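Local coordinates for protein choline kinase (Streptococcus pneumoniae, PDB 4R78) that probably phosphorylates choline using ATP, and binds adenosine monophosphate in the cleft of a protein kinase-like fold, at residues Ala148-Ile153 / Ser178-Leu183; Thr243-Tyr248 / Thr253-Glu258; Thr269-Trp274 / Val290-Arg295. One frame throughout, in Å; residues are numbered along the deposited sequence.

Contact 1 (Ala148-Ile153 / Ser178-Leu183); sequences APFEEI and SLEKRL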
# COMPACT_ATOMS: atom_id res chain seq x y z
N ALA A 148 -3.87 0.11 13.33
CA ALA A 148 -5.07 0.43 14.09
C ALA A 148 -5.94 1.29 13.18
O ALA A 148 -5.76 2.51 13.12
CB ALA A 148 -4.69 1.16 15.37
N PRO A 149 -6.87 0.65 12.44
CA PRO A 149 -7.64 1.34 11.40
C PRO A 149 -8.42 2.56 11.89
O PRO A 149 -8.54 3.55 11.17
CB PRO A 149 -8.62 0.26 10.91
CG PRO A 149 -7.96 -1.04 11.27
CD PRO A 149 -7.26 -0.77 12.56
N PHE A 150 -8.94 2.49 13.11
CA PHE A 150 -9.75 3.57 13.66
C PHE A 150 -8.89 4.73 14.14
O PHE A 150 -9.25 5.90 13.97
CB PHE A 150 -10.70 3.02 14.73
CG PHE A 150 -11.58 1.91 14.22
CD1 PHE A 150 -12.75 2.20 13.52
CD2 PHE A 150 -11.21 0.57 14.38
CE1 PHE A 150 -13.55 1.19 13.02
CE2 PHE A 150 -12.01 -0.45 13.87
CZ PHE A 150 -13.18 -0.14 13.18
N GLU A 151 -7.71 4.40 14.66
CA GLU A 151 -6.69 5.41 14.94
C GLU A 151 -6.19 6.06 13.64
O GLU A 151 -5.89 7.25 13.61
CB GLU A 151 -5.50 4.80 15.69
CG GLU A 151 -5.75 4.48 17.16
CD GLU A 151 -4.53 3.87 17.83
OE1 GLU A 151 -4.70 3.08 18.79
OE2 GLU A 151 -3.39 4.18 17.41
N GLU A 152 -6.11 5.26 12.57
CA GLU A 152 -5.66 5.76 11.28
C GLU A 152 -6.60 6.83 10.74
O GLU A 152 -6.15 7.86 10.24
CB GLU A 152 -5.51 4.62 10.27
CG GLU A 152 -4.72 4.99 9.01
CD GLU A 152 -3.22 4.81 9.16
OE1 GLU A 152 -2.53 4.82 8.12
OE2 GLU A 152 -2.72 4.65 10.30
N ILE A 153 -7.91 6.59 10.84
CA ILE A 153 -8.91 7.60 10.50
C ILE A 153 -8.63 8.92 11.23
O ILE A 153 -8.60 9.98 10.62
CB ILE A 153 -10.35 7.10 10.79
CG1 ILE A 153 -10.72 5.98 9.81
CG2 ILE A 153 -11.36 8.25 10.70
CD1 ILE A 153 -11.86 5.09 10.28
N SER A 178 -18.61 2.22 14.54
CA SER A 178 -19.40 1.17 15.19
C SER A 178 -18.88 -0.22 14.84
O SER A 178 -19.16 -1.19 15.54
CB SER A 178 -20.89 1.29 14.83
OG SER A 178 -21.17 0.74 13.55
N LEU A 179 -18.11 -0.31 13.76
CA LEU A 179 -17.53 -1.58 13.32
C LEU A 179 -16.41 -2.09 14.23
O LEU A 179 -16.09 -3.28 14.22
CB LEU A 179 -17.05 -1.49 11.87
CG LEU A 179 -18.13 -1.15 10.83
CD1 LEU A 179 -17.50 -0.88 9.47
CD2 LEU A 179 -19.19 -2.24 10.73
N GLU A 180 -15.83 -1.19 15.03
CA GLU A 180 -14.76 -1.56 15.96
C GLU A 180 -15.23 -2.62 16.96
O GLU A 180 -14.51 -3.59 17.22
CB GLU A 180 -14.21 -0.33 16.69
CG GLU A 180 -12.96 -0.61 17.53
CD GLU A 180 -12.24 0.65 18.01
OE1 GLU A 180 -12.82 1.75 17.97
OE2 GLU A 180 -11.08 0.52 18.45
N LYS A 181 -16.43 -2.44 17.50
CA LYS A 181 -17.03 -3.38 18.45
C LYS A 181 -17.25 -4.76 17.82
O LYS A 181 -17.00 -5.78 18.47
CB LYS A 181 -18.35 -2.82 19.01
CG LYS A 181 -19.16 -3.78 19.90
CD LYS A 181 -18.44 -4.12 21.20
CE LYS A 181 -19.25 -5.11 22.02
NZ LYS A 181 -18.53 -5.47 23.27
N ARG A 182 -17.72 -4.79 16.57
CA ARG A 182 -17.93 -6.05 15.87
C ARG A 182 -16.61 -6.78 15.67
O ARG A 182 -16.52 -7.97 15.93
CB ARG A 182 -18.66 -5.84 14.54
CG ARG A 182 -18.96 -7.13 13.77
CD ARG A 182 -19.80 -8.12 14.59
NE ARG A 182 -20.14 -9.32 13.82
CZ ARG A 182 -20.71 -10.41 14.33
NH1 ARG A 182 -21.00 -10.48 15.63
NH2 ARG A 182 -20.97 -11.44 13.54
N LEU A 183 -15.58 -6.04 15.23
CA LEU A 183 -14.26 -6.64 15.05
C LEU A 183 -13.70 -7.22 16.36
O LEU A 183 -13.09 -8.29 16.35
CB LEU A 183 -13.28 -5.66 14.41
CG LEU A 183 -13.44 -5.39 12.91
CD1 LEU A 183 -12.56 -4.22 12.49
CD2 LEU A 183 -13.13 -6.63 12.06
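Phe150 and Glu180 lie flat against each other, and every contact between 148-153 and 178-183 involves this phenylalanine. The two side chains overlap head to tail, each running toward the other's backbone. Glu180 CB sits over one face of the ring, 3.7 Å from its centroid and 17° off the normal, a CH-pi contact. Because Glu180 is extended, with CG anti to the backbone N (chi1 -172°) and the chain straight beyond it, CG and the carboxylate carry on across the same ring toward its root. CD comes 3.8 Å from Phe150 CD2, and the carboxylate plane is only 12° from that of the ring, so the stack is nearly parallel. The far end of the ring reaches the opposite backbone, where Phe150 CZ lies 3.4 Å from Glu180 N.

Two antiparallel helices of the helical C-terminal lobe of a kinase-like fold meet here near their N-terminal ends. Their short axes are 12.0 Å apart over these segments, a gap spanned by the aromatic side chain. Phe150 does this with CG anti to its carbonyl carbon, which turns the ring out toward 179-186.

Leucines of that helix close round the ring by plain apolar contact. Leu183 CD1 meets the edge at Phe150 CE2, 4.1 Å away and near the ring plane, whereas Leu179 CB approaches Phe150 CZ at 4.3 Å. Helix 257-280 supplies further packing through Leu266 on Phe150 and Tyr263 on Leu183. The two partners differ in surroundings: the ring is buried, Glu180 exposed. Glu151, on the same helix as the phenylalanine, keeps its OE1 6.9 Å from Glu180 OE2, where like charges would repel at most mildly.

Contact 2 (Thr243-Tyr248 / Thr253-Glu258); sequences TFLSHY and TPVSHE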
# COMPACT_ATOMS: atom_id res chain seq x y z
N THR A 243 -12.84 -18.16 -5.65
CA THR A 243 -11.75 -18.94 -6.22
C THR A 243 -10.43 -18.58 -5.53
O THR A 243 -9.67 -19.47 -5.16
CB THR A 243 -11.65 -18.76 -7.75
OG1 THR A 243 -12.89 -19.17 -8.35
CG2 THR A 243 -10.52 -19.58 -8.34
N PHE A 244 -10.17 -17.29 -5.34
CA PHE A 244 -8.95 -16.88 -4.67
C PHE A 244 -8.89 -17.40 -3.23
O PHE A 244 -7.86 -17.91 -2.80
CB PHE A 244 -8.74 -15.37 -4.69
CG PHE A 244 -7.36 -14.96 -4.25
CD1 PHE A 244 -6.34 -14.80 -5.19
CD2 PHE A 244 -7.07 -14.77 -2.90
CE1 PHE A 244 -5.05 -14.46 -4.79
CE2 PHE A 244 -5.78 -14.42 -2.49
CZ PHE A 244 -4.78 -14.26 -3.43
N LEU A 245 -10.00 -17.27 -2.51
CA LEU A 245 -10.06 -17.75 -1.13
C LEU A 245 -9.82 -19.25 -1.04
O LEU A 245 -9.13 -19.72 -0.14
CB LEU A 245 -11.38 -17.36 -0.47
CG LEU A 245 -11.61 -15.86 -0.24
CD1 LEU A 245 -13.03 -15.59 0.24
CD2 LEU A 245 -10.59 -15.28 0.73
N SER A 246 -10.36 -20.01 -2.00
CA SER A 246 -10.13 -21.45 -2.04
C SER A 246 -8.64 -21.78 -2.14
O SER A 246 -8.15 -22.68 -1.45
CB SER A 246 -10.91 -22.10 -3.17
OG SER A 246 -10.76 -23.51 -3.13
N HIS A 247 -7.92 -21.05 -3.00
CA HIS A 247 -6.48 -21.19 -3.16
C HIS A 247 -5.70 -20.75 -1.91
O HIS A 247 -4.74 -21.40 -1.50
CB HIS A 247 -6.00 -20.34 -4.35
CG HIS A 247 -6.31 -20.92 -5.69
ND1 HIS A 247 -5.33 -21.27 -6.60
CD2 HIS A 247 -7.49 -21.18 -6.30
CE1 HIS A 247 -5.89 -21.73 -7.70
NE2 HIS A 247 -7.20 -21.69 -7.55
N TYR A 248 -6.13 -19.64 -1.31
CA TYR A 248 -5.39 -19.00 -0.23
C TYR A 248 -5.59 -19.66 1.14
O TYR A 248 -4.66 -19.75 1.94
CB TYR A 248 -5.74 -17.51 -0.17
CG TYR A 248 -5.33 -16.82 1.12
CD1 TYR A 248 -4.07 -16.25 1.26
CD2 TYR A 248 -6.21 -16.77 2.21
CE1 TYR A 248 -3.69 -15.63 2.45
CE2 TYR A 248 -5.84 -16.16 3.40
CZ TYR A 248 -4.58 -15.59 3.51
OH TYR A 248 -4.23 -14.98 4.68
N THR A 253 -3.79 -19.99 7.45
CA THR A 253 -4.42 -18.81 6.84
C THR A 253 -5.95 -18.97 6.75
O THR A 253 -6.49 -19.10 5.65
CB THR A 253 -3.83 -18.47 5.44
OG1 THR A 253 -3.86 -19.62 4.59
CG2 THR A 253 -2.40 -17.96 5.57
N PRO A 254 -6.64 -18.96 7.91
CA PRO A 254 -8.10 -19.08 7.88
C PRO A 254 -8.75 -17.86 7.23
O PRO A 254 -8.14 -16.78 7.17
CB PRO A 254 -8.47 -19.16 9.36
CG PRO A 254 -7.38 -18.43 10.06
CD PRO A 254 -6.14 -18.77 9.28
N VAL A 255 -9.98 -18.03 6.76
CA VAL A 255 -10.72 -16.98 6.06
C VAL A 255 -11.99 -16.60 6.81
O VAL A 255 -12.72 -17.47 7.31
CB VAL A 255 -11.08 -17.44 4.62
CG1 VAL A 255 -12.10 -16.51 3.96
CG2 VAL A 255 -9.81 -17.55 3.76
N SER A 256 -12.24 -15.29 6.90
CA SER A 256 -13.49 -14.76 7.44
C SER A 256 -14.10 -13.79 6.44
O SER A 256 -13.56 -12.70 6.21
CB SER A 256 -13.23 -14.04 8.77
OG SER A 256 -14.35 -13.25 9.16
N HIS A 257 -15.22 -14.18 5.84
CA HIS A 257 -15.92 -13.33 4.87
C HIS A 257 -16.41 -12.03 5.49
O HIS A 257 -16.35 -10.98 4.84
CB HIS A 257 -17.09 -14.08 4.23
CG HIS A 257 -16.68 -15.13 3.25
ND1 HIS A 257 -16.22 -16.38 3.64
CD2 HIS A 257 -16.65 -15.13 1.90
CE1 HIS A 257 -15.94 -17.09 2.56
NE2 HIS A 257 -16.19 -16.36 1.50
N GLU A 258 -16.88 -12.08 6.74
CA GLU A 258 -17.37 -10.88 7.40
C GLU A 258 -16.26 -9.86 7.64
O GLU A 258 -16.46 -8.66 7.43
CB GLU A 258 -18.10 -11.20 8.71
CG GLU A 258 -18.82 -9.98 9.28
CD GLU A 258 -19.60 -10.24 10.55
OE1 GLU A 258 -19.66 -11.40 11.01
OE2 GLU A 258 -20.17 -9.27 11.09
O HOH W 1 -5.55 -15.71 7.15
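Tyr248 and Thr253 meet at a short helix-to-helix connection in the C-terminal lobe, where the last turn of helix 238-248 faces the extended approach to helix 257-280. The polar interactions gather at Tyr248. Thr253 OG1 donates to Tyr248 O at 2.8 Å, with a C=O...donor angle of 147°. That carbonyl also accepts from Gln134 NE2, while Thr253 OG1 is bonded to Ser250 OG as well, so the end of the helix is held twice. Further out, Tyr248 OH pairs with His137 ND1 and, at 2.9 Å, with a water that donates to Pro254 O.

Apolar contacts begin at the same ring and run on to Leu245. Thr253 lies over one face, its CB 3.5 Å from Tyr248 CZ. Val255 comes from the edge instead, CG2 lying in the ring plane 4.0 Å from Tyr248 CD2. Its other methyl, CG1, is anti to the backbone N and leans on Leu245, 3.8 Å from CD2; the Leu245 side chain also touches Leu227 and Phe231 of helix 223-233.

A mixed contact finishes the row: Leu245 CD1 lies 3.5 Å from His257 NE2, the nitrogen that is hydrogen-bonded to Glu242 OE2.

Contact 3 (Thr269-Trp274 / Val290-Arg295); sequences TIWSLW and VNRYQR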
# COMPACT_ATOMS: atom_id res chain seq x y z
N THR A 269 -12.96 4.24 3.53
CA THR A 269 -12.99 5.40 4.42
C THR A 269 -11.60 6.02 4.55
O THR A 269 -11.41 7.21 4.28
CB THR A 269 -13.55 5.04 5.81
OG1 THR A 269 -14.86 4.47 5.67
CG2 THR A 269 -13.65 6.28 6.68
N ILE A 270 -10.63 5.19 4.92
CA ILE A 270 -9.26 5.64 5.12
C ILE A 270 -8.65 6.26 3.86
O ILE A 270 -8.11 7.37 3.91
CB ILE A 270 -8.37 4.52 5.71
CG1 ILE A 270 -8.77 4.27 7.17
CG2 ILE A 270 -6.88 4.86 5.59
CD1 ILE A 270 -8.33 2.94 7.73
N TRP A 271 -8.75 5.56 2.74
CA TRP A 271 -8.15 6.08 1.50
C TRP A 271 -8.89 7.30 0.93
O TRP A 271 -8.29 8.12 0.23
CB TRP A 271 -7.94 4.97 0.46
CG TRP A 271 -7.00 3.88 0.94
CD1 TRP A 271 -7.29 2.54 1.06
CD2 TRP A 271 -5.63 4.03 1.37
NE1 TRP A 271 -6.19 1.85 1.53
CE2 TRP A 271 -5.16 2.74 1.72
CE3 TRP A 271 -4.76 5.12 1.48
CZ2 TRP A 271 -3.86 2.51 2.19
CZ3 TRP A 271 -3.46 4.90 1.94
CH2 TRP A 271 -3.03 3.60 2.29
N SER A 272 -10.18 7.45 1.25
CA SER A 272 -10.88 8.69 0.89
C SER A 272 -10.33 9.88 1.67
O SER A 272 -10.24 10.99 1.14
CB SER A 272 -12.40 8.56 1.05
OG SER A 272 -12.82 8.70 2.40
N LEU A 273 -9.92 9.65 2.92
CA LEU A 273 -9.36 10.72 3.75
C LEU A 273 -7.92 11.03 3.33
O LEU A 273 -7.53 12.19 3.24
CB LEU A 273 -9.44 10.37 5.24
CG LEU A 273 -10.86 10.28 5.84
CD1 LEU A 273 -10.83 9.65 7.22
CD2 LEU A 273 -11.55 11.65 5.90
N TRP A 274 -7.16 9.98 3.03
CA TRP A 274 -5.85 10.10 2.39
C TRP A 274 -5.91 11.02 1.15
O TRP A 274 -5.04 11.87 0.96
CB TRP A 274 -5.34 8.71 2.02
CG TRP A 274 -4.05 8.65 1.23
CD1 TRP A 274 -2.78 8.55 1.74
CD2 TRP A 274 -3.91 8.64 -0.19
NE1 TRP A 274 -1.87 8.49 0.71
CE2 TRP A 274 -2.53 8.54 -0.48
CE3 TRP A 274 -4.83 8.71 -1.26
CZ2 TRP A 274 -2.04 8.53 -1.80
CZ3 TRP A 274 -4.34 8.69 -2.56
CH2 TRP A 274 -2.96 8.59 -2.82
N VAL A 290 -13.99 10.90 -3.61
CA VAL A 290 -15.46 10.99 -3.59
C VAL A 290 -16.09 9.63 -3.87
O VAL A 290 -17.00 9.20 -3.15
CB VAL A 290 -15.96 12.05 -4.63
CG1 VAL A 290 -17.47 11.96 -4.84
CG2 VAL A 290 -15.56 13.46 -4.20
N ASN A 291 -15.58 8.94 -4.89
CA ASN A 291 -16.09 7.64 -5.28
C ASN A 291 -15.79 6.52 -4.28
O ASN A 291 -16.62 5.65 -4.04
CB ASN A 291 -15.60 7.27 -6.69
CG ASN A 291 -16.17 8.19 -7.76
OD1 ASN A 291 -17.20 8.84 -7.56
ND2 ASN A 291 -15.51 8.23 -8.91
N ARG A 292 -14.59 6.55 -3.70
CA ARG A 292 -14.27 5.58 -2.65
C ARG A 292 -15.17 5.78 -1.44
O ARG A 292 -15.67 4.82 -0.87
CB ARG A 292 -12.79 5.64 -2.26
CG ARG A 292 -11.85 5.12 -3.33
CD ARG A 292 -10.52 4.67 -2.76
NE ARG A 292 -10.69 3.41 -2.03
CZ ARG A 292 -9.73 2.49 -1.87
NH1 ARG A 292 -10.01 1.38 -1.19
NH2 ARG A 292 -8.51 2.67 -2.36
N TYR A 293 -15.39 7.04 -1.07
CA TYR A 293 -16.26 7.37 0.05
C TYR A 293 -17.68 6.86 -0.17
O TYR A 293 -18.28 6.26 0.72
CB TYR A 293 -16.24 8.87 0.29
CG TYR A 293 -17.08 9.34 1.46
CD1 TYR A 293 -16.56 9.34 2.75
CD2 TYR A 293 -18.37 9.82 1.26
CE1 TYR A 293 -17.32 9.78 3.83
CE2 TYR A 293 -19.14 10.27 2.33
CZ TYR A 293 -18.61 10.25 3.61
OH TYR A 293 -19.35 10.70 4.67
N GLN A 294 -18.21 7.09 -1.37
CA GLN A 294 -19.55 6.60 -1.73
C GLN A 294 -19.62 5.07 -1.66
O GLN A 294 -20.65 4.51 -1.27
CB GLN A 294 -19.97 7.13 -3.11
CG GLN A 294 -21.34 6.64 -3.61
CD GLN A 294 -22.46 6.77 -2.57
OE1 GLN A 294 -22.52 7.74 -1.81
NE2 GLN A 294 -23.35 5.79 -2.55
N ARG A 295 -18.53 4.40 -2.01
CA ARG A 295 -18.47 2.94 -1.91
C ARG A 295 -18.48 2.47 -0.45
O ARG A 295 -19.02 1.40 -0.15
CB ARG A 295 -17.28 2.38 -2.69
CG ARG A 295 -17.36 0.88 -2.96
CD ARG A 295 -16.32 0.44 -3.99
NE ARG A 295 -14.96 0.78 -3.58
CZ ARG A 295 -13.89 0.72 -4.36
NH1 ARG A 295 -13.99 0.32 -5.63
NH2 ARG A 295 -12.70 1.05 -3.88
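Arg292 runs alongside Trp271 in the same direction, between helices 257-280 and 288-303. At its root, Arg292 CB faces Ser272 CB at 4.4 Å. Further along, CD comes within 4.1 Å of Trp271 CB, and the chain then bends at chi3 (73°), which swings the guanidinium alongside the indole. NE remains near Trp271 CB, but its polar partner is Asp268 OD1, a salt bridge. CZ sits 3.8 Å from Trp271 CD1, while CB of the tryptophan lies over one face of the guanidinium, offset toward its rim. At the tip NH1 and NH2 both come near Trp271 CD1, NH2 at 3.6 Å, so the group is turned with a face to the pyrrole end of the indole; the planes are 39° apart, too far from parallel for a flat stack. NH2 is also gripped by the carboxylate of Glu233 and by Tyr288 OH. Carboxylates at NE and NH2 should restrict rotation of the buried guanidinium.

One residue on from each partner, the helices come close. Ser272 and Tyr293 have CA atoms 5.6 Å apart, and Ser272 OG lies at the edge of the tyrosine ring, 3.8 Å from CD1. That hydroxyl donates back to Thr269 O, which also accepts from Leu273 N, so the serine settles its polar atom within its own helix. Tyr293 OH bonds to Ala167 O, and its ring stacks on Tyr166.

A bound MES molecule, probably from the crystallisation liquor, lies about 3 Å from the Arg292 side chain, and the side chain of Trp271 is about 10 Å from AMP, with its ring edge-to-face to Tyr217. Segments 269-274 and 290-295 cross at -158°, an antiparallel helix pair in the C-terminal lobe of the kinase-like fold.

Along the chain the three contacts follow one another in series, none enclosing or crossing another. Contact 1 comes first, closing a largely helical excursion of 24 residues between 148-153 and 178-183. Contact 2 then closes a four-residue connection that leads into helix 257-280, and contact 3 closes a 15-residue loop, joining a later part of this long helix to helix 288-303. Contacts 2 and 3 do not touch, yet share helix 257-280. Contact 1 meets both: Arg182 forms a salt bridge with Glu258 of contact 2, and Ile153 packs on Ile270 and Leu273 of contact 3. These parts of the helical C-terminal lobe thus meet along helix 257-280.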